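Local coordinates for S-adenosylmethionine decarboxylase proenzyme (Aquifex aeolicus, PDB 2III), which probably decarboxylates S-adenosylmethionine to S-adenosylmethioninamine, the propylamine donor for spermidine and spermine synthesis, after cleaving itself to form a pyruvoyl group, at residues I21-L31 / I66-A77; L5-L13 / P87-D95. All coordinates share one frame; numbering follows the deposited sequence.

Contact 1: residues I21-L31 / I66-A77; sequences IDRVEDIRELL and ISIHTWPEHGLA. With MG (magnesium ion), chain B.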
loop_
_atom_site.group_PDB
_atom_site.type_symbol
_atom_site.label_atom_id
_atom_site.label_comp_id
_atom_site.label_asym_id
_atom_site.label_seq_id
_atom_site.Cartn_x
_atom_site.Cartn_y
_atom_site.Cartn_z
ATOM N N ILE A 21 19.287 -1.436 -1.723
ATOM C CA ILE A 21 18.064 -1.870 -1.053
ATOM C C ILE A 21 18.222 -2.961 0.002
ATOM O O ILE A 21 17.257 -3.668 0.299
ATOM C CB ILE A 21 17.058 -2.400 -2.107
ATOM C CG1 ILE A 21 17.723 -3.516 -2.920
ATOM C CG2 ILE A 21 16.611 -1.266 -3.037
ATOM C CD1 ILE A 21 16.844 -4.150 -4.006
ATOM N N ASP A 22 19.408 -3.103 0.585
ATOM C CA ASP A 22 19.600 -4.161 1.570
ATOM C C ASP A 22 19.365 -3.792 3.039
ATOM O O ASP A 22 18.949 -4.643 3.828
ATOM C CB ASP A 22 20.992 -4.800 1.395
ATOM C CG ASP A 22 22.136 -3.809 1.584
ATOM O OD1 ASP A 22 23.300 -4.257 1.621
ATOM O OD2 ASP A 22 21.882 -2.591 1.691
ATOM N N ARG A 23 19.608 -2.541 3.413
ATOM C CA ARG A 23 19.415 -2.143 4.806
ATOM C C ARG A 23 18.317 -1.081 4.961
ATOM O O ARG A 23 17.916 -0.448 3.987
ATOM C CB ARG A 23 20.732 -1.602 5.390
ATOM C CG ARG A 23 21.974 -2.492 5.193
ATOM C CD ARG A 23 21.832 -3.874 5.824
ATOM N NE ARG A 23 21.743 -3.831 7.282
ATOM C CZ ARG A 23 21.431 -4.879 8.043
ATOM N NH1 ARG A 23 21.178 -6.061 7.492
ATOM N NH2 ARG A 23 21.362 -4.743 9.360
ATOM N N VAL A 24 17.823 -0.898 6.185
ATOM C CA VAL A 24 16.804 0.112 6.447
ATOM C C VAL A 24 17.319 1.515 6.113
ATOM O O VAL A 24 16.595 2.333 5.549
ATOM C CB VAL A 24 16.360 0.104 7.925
ATOM C CG1 VAL A 24 15.594 1.393 8.248
ATOM C CG2 VAL A 24 15.470 -1.110 8.195
ATOM N N GLU A 25 18.572 1.786 6.467
ATOM C CA GLU A 25 19.185 3.085 6.200
ATOM C C GLU A 25 18.920 3.514 4.763
ATOM O O GLU A 25 18.579 4.670 4.509
ATOM C CB GLU A 25 20.701 3.024 6.423
ATOM C CG GLU A 25 21.119 2.681 7.838
ATOM C CD GLU A 25 20.487 1.391 8.330
ATOM O OE1 GLU A 25 20.595 0.365 7.623
ATOM O OE2 GLU A 25 19.883 1.406 9.424
ATOM N N ASP A 26 19.090 2.577 3.831
ATOM C CA ASP A 26 18.883 2.854 2.411
ATOM C C ASP A 26 17.423 3.254 2.119
ATOM O O ASP A 26 17.164 4.273 1.479
ATOM C CB ASP A 26 19.238 1.621 1.563
ATOM C CG ASP A 26 20.592 1.016 1.917
ATOM O OD1 ASP A 26 21.626 1.685 1.712
ATOM O OD2 ASP A 26 20.613 -0.142 2.393
ATOM N N ILE A 27 16.477 2.440 2.584
ATOM C CA ILE A 27 15.055 2.698 2.350
ATOM C C ILE A 27 14.626 4.026 2.959
ATOM O O ILE A 27 13.905 4.805 2.324
ATOM C CB ILE A 27 14.176 1.555 2.927
ATOM C CG1 ILE A 27 14.504 0.249 2.210
ATOM C CG2 ILE A 27 12.705 1.880 2.772
ATOM C CD1 ILE A 27 14.439 0.352 0.714
ATOM N N ARG A 28 15.085 4.276 4.184
ATOM C CA ARG A 28 14.774 5.503 4.900
ATOM C C ARG A 28 15.256 6.712 4.126
ATOM O O ARG A 28 14.494 7.648 3.901
ATOM C CB ARG A 28 15.414 5.474 6.290
ATOM C CG ARG A 28 15.422 6.801 7.041
ATOM C CD ARG A 28 15.576 6.550 8.540
ATOM N NE ARG A 28 14.269 6.450 9.189
ATOM C CZ ARG A 28 14.020 5.740 10.283
ATOM N NH1 ARG A 28 14.991 5.045 10.864
ATOM N NH2 ARG A 28 12.800 5.737 10.805
ATOM N N GLU A 29 16.515 6.698 3.705
ATOM C CA GLU A 29 17.037 7.827 2.945
ATOM C C GLU A 29 16.219 8.009 1.680
ATOM O O GLU A 29 15.826 9.121 1.335
ATOM C CB GLU A 29 18.497 7.603 2.562
ATOM C CG GLU A 29 19.487 8.201 3.534
ATOM C CD GLU A 29 20.879 8.295 2.941
ATOM O OE1 GLU A 29 21.027 8.934 1.875
ATOM O OE2 GLU A 29 21.822 7.733 3.537
ATOM N N LEU A 30 15.971 6.895 1.000
ATOM C CA LEU A 30 15.210 6.876 -0.239
ATOM C C LEU A 30 13.823 7.512 -0.102
ATOM O O LEU A 30 13.485 8.443 -0.835
ATOM C CB LEU A 30 15.058 5.430 -0.720
ATOM C CG LEU A 30 14.300 5.196 -2.028
ATOM C CD1 LEU A 30 15.175 5.639 -3.192
ATOM C CD2 LEU A 30 13.944 3.721 -2.166
ATOM N N LEU A 31 13.021 7.002 0.830
ATOM C CA LEU A 31 11.669 7.516 1.034
ATOM C C LEU A 31 11.641 8.937 1.604
ATOM O O LEU A 31 10.731 9.713 1.298
ATOM C CB LEU A 31 10.859 6.567 1.937
ATOM C CG LEU A 31 10.577 5.144 1.432
ATOM C CD1 LEU A 31 9.495 4.510 2.291
ATOM C CD2 LEU A 31 10.123 5.176 -0.016
ATOM N N ILE A 66 3.039 5.700 1.036
ATOM C CA ILE A 66 4.125 5.307 0.152
ATOM C C ILE A 66 4.711 4.082 0.835
ATOM O O ILE A 66 4.966 4.102 2.037
ATOM C CB ILE A 66 5.240 6.356 0.084
ATOM C CG1 ILE A 66 4.718 7.645 -0.550
ATOM C CG2 ILE A 66 6.422 5.786 -0.699
ATOM C CD1 ILE A 66 5.794 8.711 -0.751
ATOM N N SER A 67 4.923 3.013 0.086
ATOM C CA SER A 67 5.488 1.815 0.692
ATOM C C SER A 67 6.526 1.189 -0.219
ATOM O O SER A 67 6.512 1.407 -1.433
ATOM C CB SER A 67 4.385 0.789 0.973
ATOM O OG SER A 67 3.758 0.395 -0.235
ATOM N N ILE A 68 7.432 0.423 0.379
ATOM C CA ILE A 68 8.461 -0.284 -0.367
ATOM C C ILE A 68 8.895 -1.532 0.392
ATOM O O ILE A 68 9.134 -1.498 1.598
ATOM C CB ILE A 68 9.706 0.585 -0.636
ATOM C CG1 ILE A 68 10.705 -0.218 -1.478
ATOM C CG2 ILE A 68 10.325 1.025 0.668
ATOM C CD1 ILE A 68 11.898 0.577 -1.988
ATOM N N HIS A 69 8.973 -2.636 -0.337
ATOM C CA HIS A 69 9.381 -3.921 0.209
ATOM C C HIS A 69 10.532 -4.340 -0.705
ATOM O O HIS A 69 10.458 -4.152 -1.925
ATOM C CB HIS A 69 8.205 -4.898 0.130
ATOM C CG HIS A 69 6.978 -4.429 0.862
ATOM N ND1 HIS A 69 6.911 -4.354 2.238
ATOM C CD2 HIS A 69 5.771 -4.013 0.406
ATOM C CE1 HIS A 69 5.717 -3.914 2.598
ATOM N NE2 HIS A 69 5.005 -3.701 1.505
ATOM N N THR A 70 11.604 -4.886 -0.137
ATOM C CA THR A 70 12.746 -5.253 -0.968
ATOM C C THR A 70 13.324 -6.647 -0.768
ATOM O O THR A 70 13.177 -7.256 0.290
ATOM C CB THR A 70 13.893 -4.241 -0.800
ATOM O OG1 THR A 70 14.551 -4.468 0.453
ATOM C CG2 THR A 70 13.351 -2.821 -0.821
ATOM N N TRP A 71 13.997 -7.123 -1.812
ATOM C CA TRP A 71 14.626 -8.436 -1.843
ATOM C C TRP A 71 15.959 -8.270 -2.548
ATOM O O TRP A 71 16.042 -8.377 -3.773
ATOM C CB TRP A 71 13.770 -9.428 -2.634
ATOM C CG TRP A 71 12.487 -9.809 -1.964
ATOM C CD1 TRP A 71 12.261 -10.916 -1.201
ATOM C CD2 TRP A 71 11.250 -9.079 -1.998
ATOM N NE1 TRP A 71 10.958 -10.925 -0.758
ATOM C CE2 TRP A 71 10.317 -9.811 -1.230
ATOM C CE3 TRP A 71 10.841 -7.881 -2.603
ATOM C CZ2 TRP A 71 8.991 -9.383 -1.048
ATOM C CZ3 TRP A 71 9.523 -7.455 -2.424
ATOM C CH2 TRP A 71 8.615 -8.209 -1.650
ATOM N N PRO A 72 17.015 -7.967 -1.787
ATOM C CA PRO A 72 18.347 -7.786 -2.355
ATOM C C PRO A 72 18.781 -8.948 -3.259
ATOM O O PRO A 72 19.332 -8.726 -4.336
ATOM C CB PRO A 72 19.222 -7.661 -1.112
ATOM C CG PRO A 72 18.335 -6.900 -0.183
ATOM C CD PRO A 72 17.001 -7.601 -0.358
ATOM N N GLU A 73 18.522 -10.183 -2.827
ATOM C CA GLU A 73 18.940 -11.355 -3.599
ATOM C C GLU A 73 18.320 -11.415 -4.987
ATOM O O GLU A 73 18.831 -12.115 -5.860
ATOM C CB GLU A 73 18.613 -12.656 -2.854
ATOM C CG GLU A 73 17.117 -12.991 -2.796
ATOM C CD GLU A 73 16.412 -12.400 -1.582
ATOM O OE1 GLU A 73 16.684 -11.230 -1.234
ATOM O OE2 GLU A 73 15.574 -13.112 -0.984
ATOM N N HIS A 74 17.219 -10.689 -5.185
ATOM C CA HIS A 74 16.528 -10.666 -6.473
ATOM C C HIS A 74 16.644 -9.319 -7.176
ATOM O O HIS A 74 16.054 -9.124 -8.243
ATOM C CB HIS A 74 15.046 -11.001 -6.289
ATOM C CG HIS A 74 14.792 -12.419 -5.880
ATOM N ND1 HIS A 74 14.194 -12.756 -4.684
ATOM C CD2 HIS A 74 15.065 -13.587 -6.505
ATOM C CE1 HIS A 74 14.110 -14.071 -4.591
ATOM N NE2 HIS A 74 14.632 -14.596 -5.683
ATOM N N GLY A 75 17.409 -8.400 -6.591
ATOM C CA GLY A 75 17.557 -7.083 -7.189
ATOM C C GLY A 75 16.178 -6.487 -7.398
ATOM O O GLY A 75 15.934 -5.740 -8.350
ATOM N N LEU A 76 15.276 -6.805 -6.479
ATOM C CA LEU A 76 13.897 -6.359 -6.584
ATOM C C LEU A 76 13.364 -5.507 -5.448
ATOM O O LEU A 76 13.659 -5.743 -4.269
ATOM C CB LEU A 76 12.985 -7.578 -6.739
ATOM C CG LEU A 76 11.482 -7.321 -6.595
ATOM C CD1 LEU A 76 10.972 -6.632 -7.843
ATOM C CD2 LEU A 76 10.748 -8.635 -6.361
ATOM N N ALA A 77 12.548 -4.528 -5.832
ATOM C CA ALA A 77 11.891 -3.629 -4.892
ATOM C C ALA A 77 10.475 -3.372 -5.411
ATOM O O ALA A 77 10.286 -3.040 -6.577
ATOM C CB ALA A 77 12.663 -2.308 -4.786
HETATM MG MG MG B . 23.141 -0.693 1.310
HETATM O O HOH W 1 23.305 -0.028 2.806
#

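Contact 2: residues L5-L13 / P87-D95; sequences LGLHILADL and PSKAYRAMD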
loop_
_atom_site.group_PDB
_atom_site.type_symbol
_atom_site.label_atom_id
_atom_site.label_comp_id
_atom_site.label_asym_id
_atom_site.label_seq_id
_atom_site.Cartn_x
_atom_site.Cartn_y
_atom_site.Cartn_z
ATOM N N LEU A 5 -10.484 10.611 -5.994
ATOM C CA LEU A 5 -10.012 11.113 -4.710
ATOM C C LEU A 5 -8.525 10.882 -4.531
ATOM O O LEU A 5 -7.878 11.559 -3.728
ATOM C CB LEU A 5 -10.774 10.447 -3.557
ATOM C CG LEU A 5 -12.224 10.901 -3.357
ATOM C CD1 LEU A 5 -12.891 10.042 -2.295
ATOM C CD2 LEU A 5 -12.254 12.379 -2.962
ATOM N N GLY A 6 -7.985 9.921 -5.277
ATOM C CA GLY A 6 -6.568 9.630 -5.168
ATOM C C GLY A 6 -5.980 8.902 -6.358
ATOM O O GLY A 6 -6.692 8.291 -7.154
ATOM N N LEU A 7 -4.660 8.978 -6.479
ATOM C CA LEU A 7 -3.949 8.323 -7.559
ATOM C C LEU A 7 -2.945 7.383 -6.902
ATOM O O LEU A 7 -2.179 7.782 -6.022
ATOM C CB LEU A 7 -3.220 9.348 -8.421
ATOM C CG LEU A 7 -2.726 8.797 -9.756
ATOM C CD1 LEU A 7 -3.905 8.585 -10.693
ATOM C CD2 LEU A 7 -1.764 9.768 -10.361
ATOM N N HIS A 8 -2.955 6.133 -7.339
ATOM C CA HIS A 8 -2.093 5.113 -6.772
ATOM C C HIS A 8 -1.216 4.507 -7.856
ATOM O O HIS A 8 -1.707 3.917 -8.818
ATOM C CB HIS A 8 -2.980 4.039 -6.117
ATOM C CG HIS A 8 -2.233 2.953 -5.410
ATOM N ND1 HIS A 8 -2.872 2.009 -4.633
ATOM C CD2 HIS A 8 -0.916 2.635 -5.380
ATOM C CE1 HIS A 8 -1.982 1.159 -4.154
ATOM N NE2 HIS A 8 -0.788 1.514 -4.592
ATOM N N ILE A 9 0.088 4.674 -7.695
ATOM C CA ILE A 9 1.055 4.127 -8.626
ATOM C C ILE A 9 1.812 2.995 -7.937
ATOM O O ILE A 9 2.318 3.157 -6.824
ATOM C CB ILE A 9 2.113 5.166 -9.040
ATOM C CG1 ILE A 9 1.453 6.453 -9.526
ATOM C CG2 ILE A 9 3.000 4.582 -10.139
ATOM C CD1 ILE A 9 2.444 7.603 -9.691
ATOM N N LEU A 10 1.881 1.843 -8.587
ATOM C CA LEU A 10 2.638 0.742 -8.023
ATOM C C LEU A 10 3.587 0.254 -9.102
ATOM O O LEU A 10 3.240 0.226 -10.281
ATOM C CB LEU A 10 1.722 -0.388 -7.529
ATOM C CG LEU A 10 0.430 -0.782 -8.241
ATOM C CD1 LEU A 10 -0.143 -2.021 -7.575
ATOM C CD2 LEU A 10 -0.578 0.351 -8.166
ATOM N N ALA A 11 4.803 -0.093 -8.702
ATOM C CA ALA A 11 5.794 -0.561 -9.653
ATOM C C ALA A 11 6.672 -1.630 -9.047
ATOM O O ALA A 11 6.985 -1.590 -7.859
ATOM C CB ALA A 11 6.656 0.600 -10.108
ATOM N N ASP A 12 7.052 -2.600 -9.868
ATOM C CA ASP A 12 7.952 -3.645 -9.424
ATOM C C ASP A 12 9.246 -3.318 -10.167
ATOM O O ASP A 12 9.283 -3.307 -11.399
ATOM C CB ASP A 12 7.416 -5.026 -9.808
ATOM C CG ASP A 12 6.051 -5.310 -9.199
ATOM O OD1 ASP A 12 5.687 -4.659 -8.191
ATOM O OD2 ASP A 12 5.344 -6.195 -9.726
ATOM N N LEU A 13 10.294 -3.019 -9.412
ATOM C CA LEU A 13 11.575 -2.647 -10.001
ATOM C C LEU A 13 12.579 -3.795 -9.982
ATOM O O LEU A 13 12.877 -4.345 -8.925
ATOM C CB LEU A 13 12.152 -1.446 -9.248
ATOM C CG LEU A 13 11.184 -0.334 -8.832
ATOM C CD1 LEU A 13 11.987 0.794 -8.215
ATOM C CD2 LEU A 13 10.385 0.177 -10.025
ATOM N N PRO A 87 -2.089 14.637 -8.042
ATOM C CA PRO A 87 -1.490 13.543 -8.816
ATOM C C PRO A 87 -0.027 13.774 -9.183
ATOM O O PRO A 87 0.765 12.834 -9.204
ATOM C CB PRO A 87 -2.379 13.467 -10.051
ATOM C CG PRO A 87 -3.687 14.009 -9.574
ATOM C CD PRO A 87 -3.257 15.190 -8.745
ATOM N N SER A 88 0.331 15.021 -9.473
ATOM C CA SER A 88 1.704 15.319 -9.841
ATOM C C SER A 88 2.693 14.968 -8.737
ATOM O O SER A 88 3.858 14.692 -9.006
ATOM C CB SER A 88 1.854 16.797 -10.237
ATOM O OG SER A 88 1.774 17.657 -9.117
ATOM N N LYS A 89 2.234 14.981 -7.492
ATOM C CA LYS A 89 3.107 14.646 -6.376
ATOM C C LYS A 89 3.363 13.137 -6.370
ATOM O O LYS A 89 4.481 12.691 -6.107
ATOM C CB LYS A 89 2.490 15.085 -5.042
ATOM C CG LYS A 89 2.396 16.607 -4.922
ATOM C CD LYS A 89 2.169 17.081 -3.498
ATOM C CE LYS A 89 2.327 18.606 -3.415
ATOM N NZ LYS A 89 2.362 19.091 -2.003
ATOM N N ALA A 90 2.333 12.348 -6.663
ATOM C CA ALA A 90 2.511 10.900 -6.711
ATOM C C ALA A 90 3.539 10.582 -7.795
ATOM O O ALA A 90 4.458 9.788 -7.588
ATOM C CB ALA A 90 1.187 10.210 -7.025
ATOM N N TYR A 91 3.386 11.212 -8.953
ATOM C CA TYR A 91 4.303 10.961 -10.051
ATOM C C TYR A 91 5.728 11.382 -9.716
ATOM O O TYR A 91 6.678 10.656 -10.001
ATOM C CB TYR A 91 3.834 11.662 -11.322
ATOM C CG TYR A 91 2.632 11.008 -11.967
ATOM C CD1 TYR A 91 1.343 11.470 -11.715
ATOM C CD2 TYR A 91 2.787 9.930 -12.837
ATOM C CE1 TYR A 91 0.240 10.881 -12.321
ATOM C CE2 TYR A 91 1.689 9.331 -13.439
ATOM C CZ TYR A 91 0.419 9.812 -13.181
ATOM O OH TYR A 91 -0.670 9.231 -13.799
ATOM N N ARG A 92 5.885 12.545 -9.099
ATOM C CA ARG A 92 7.215 13.025 -8.722
ATOM C C ARG A 92 7.871 12.062 -7.724
ATOM O O ARG A 92 9.049 11.731 -7.850
ATOM C CB ARG A 92 7.108 14.426 -8.109
ATOM C CG ARG A 92 6.670 15.498 -9.102
ATOM C CD ARG A 92 6.585 16.862 -8.444
ATOM N NE ARG A 92 7.876 17.321 -7.933
ATOM C CZ ARG A 92 8.948 17.553 -8.688
ATOM N NH1 ARG A 92 10.078 17.970 -8.132
ATOM N NH2 ARG A 92 8.893 17.365 -10.000
ATOM N N ALA A 93 7.100 11.605 -6.741
ATOM C CA ALA A 93 7.622 10.685 -5.741
ATOM C C ALA A 93 8.116 9.405 -6.396
ATOM O O ALA A 93 9.192 8.913 -6.062
ATOM C CB ALA A 93 6.554 10.363 -4.705
HETATM N N MSE A 94 7.336 8.873 -7.331
HETATM C CA MSE A 94 7.723 7.640 -8.012
HETATM C C MSE A 94 8.904 7.869 -8.953
HETATM O O MSE A 94 9.761 6.996 -9.084
HETATM C CB MSE A 94 6.542 7.041 -8.793
HETATM C CG MSE A 94 6.854 5.679 -9.427
HETATM SE SE MSE A 94 7.337 4.307 -8.105
HETATM C CE MSE A 94 5.532 3.774 -7.557
ATOM N N ASP A 95 8.961 9.033 -9.600
ATOM C CA ASP A 95 10.076 9.338 -10.508
ATOM C C ASP A 95 11.369 9.402 -9.703
ATOM O O ASP A 95 12.425 8.930 -10.145
ATOM C CB ASP A 95 9.876 10.688 -11.218
ATOM C CG ASP A 95 8.725 10.674 -12.210
ATOM O OD1 ASP A 95 8.330 9.579 -12.653
ATOM O OD2 ASP A 95 8.226 11.766 -12.558
#

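Contact 1: residues I21-L31 / I66-A77
A single buried hydrogen bond is the one polar link in an otherwise apolar contact between the two segments: Thr70 OG1 donates to the backbone Ile21 O at 2.8 Å. The donor lies in the carbonyl plane, and the C=O...donor angle is 158°. Thr70 OG1 has a second partner in the backbone N of Ala55. The CG2 branch of Thr70 meets Ile27 CD1 tip to tip at 3.7 Å. Beside this bond, Pro72 CG lies 3.5 Å from Asp22 CA. Ile21 has an extended chain (chi2 180°), which carries CD1 to 3.6 Å from Leu76 O, at the base of the hairpin turn. There Gly75 and Leu76 both face Trp71, a G1 beta bulge.

Ile27 and Ile68 also reach for each other end to end. Their CG2 methyls are only 3.3 Å apart, tighter than usual carbon packing. Ile68 CD1 extends further to Leu30 CD2, the two side chains crossing at about a right angle. Leu31 and Ile66 slide past each other in opposite directions, with CD2 against CG2.

This is one layer on the other in a two-layer alpha/beta sandwich. Helix 24-31 runs roughly antiparallel to strand 66-71, with axes 10.2 Å apart. Leu30 and Leu31 also touch helix 87-101, the other helix of the layer. On the far side of the strand His69, the predicted proton acceptor for processing, hydrogen-bonds His65 of the second subunit.

The start of the helix holds a magnesium site. Asp22 OD2 binds the ion at 2.3 Å, and the backbone O of Asp19 binds it too. Asp26, of the same site, accepts the backbone N of Arg23, the N-cap residue, at its OD2 (2.8 Å, N-H...O angle 148°). The ion probably eases the repulsion between the two carboxylates.

Contact 2: residues L5-L13 / P87-D95
Ile9 CD1 sits over one face of the Tyr91 ring, a CH-pi contact 4.1 Å from the ring centroid and 18° off its normal. The same methyl packs on Ala90 CB at 3.9 Å. It thus touches both the ring and the CB of the preceding helix residue. The other branch of Ile9, CG2, meets the methyl CE of Met94, a selenomethionine here, at 3.7 Å. CE also lies 3.4 Å from Ile9 O and reaches on to Ala11 CB. The Met94 chain leaves with CG opposite the backbone N (chi1 -175°). It then bends at its next two torsions, which brings CE against the strand backbone at Ile9. Leu7 CD2 touches Pro87 CB at 3.8 Å.

Leu7, Ile9 and Ala11 all point toward the helix, being alternate residues on one face of the strand. To either side, on the neighbouring strands, Val110 of strand 105-116 touches Leu7 and Tyr91, and Val81 of strand 76-84 touches Met94. Thr83 of strand 76-84 touches Ala90.

Helix 87-95 runs almost parallel to strand 6-13, at 16° and with axes 8.4 Å apart. It belongs to a beta-alpha-beta crossover from strand 76-84 to strand 105-116, passing over strand 3-14 between them. At its flank, Arg92 makes a cation-pi contact with Tyr37, at the end of helix 24-37.

Both contacts are buried and pack the helix layer on the same face of one antiparallel sheet, with centres about 17 Å apart. They meet where strands 76-84 and 3-14 are neighbours: Ala77 O and Leu13 N, 2.8 Å apart, probably form a hydrogen bond. Contact 1 has its helix running against its strand; in contact 2 the two are nearly parallel. Contact 1 combines apolar packing with one buried hydrogen bond and ends in a metal site. Contact 2 has no hydrogen bond across it and relies on methyls and a ring, with Pro87 and Tyr91 at its exposed margin. Both also touch the second subunit.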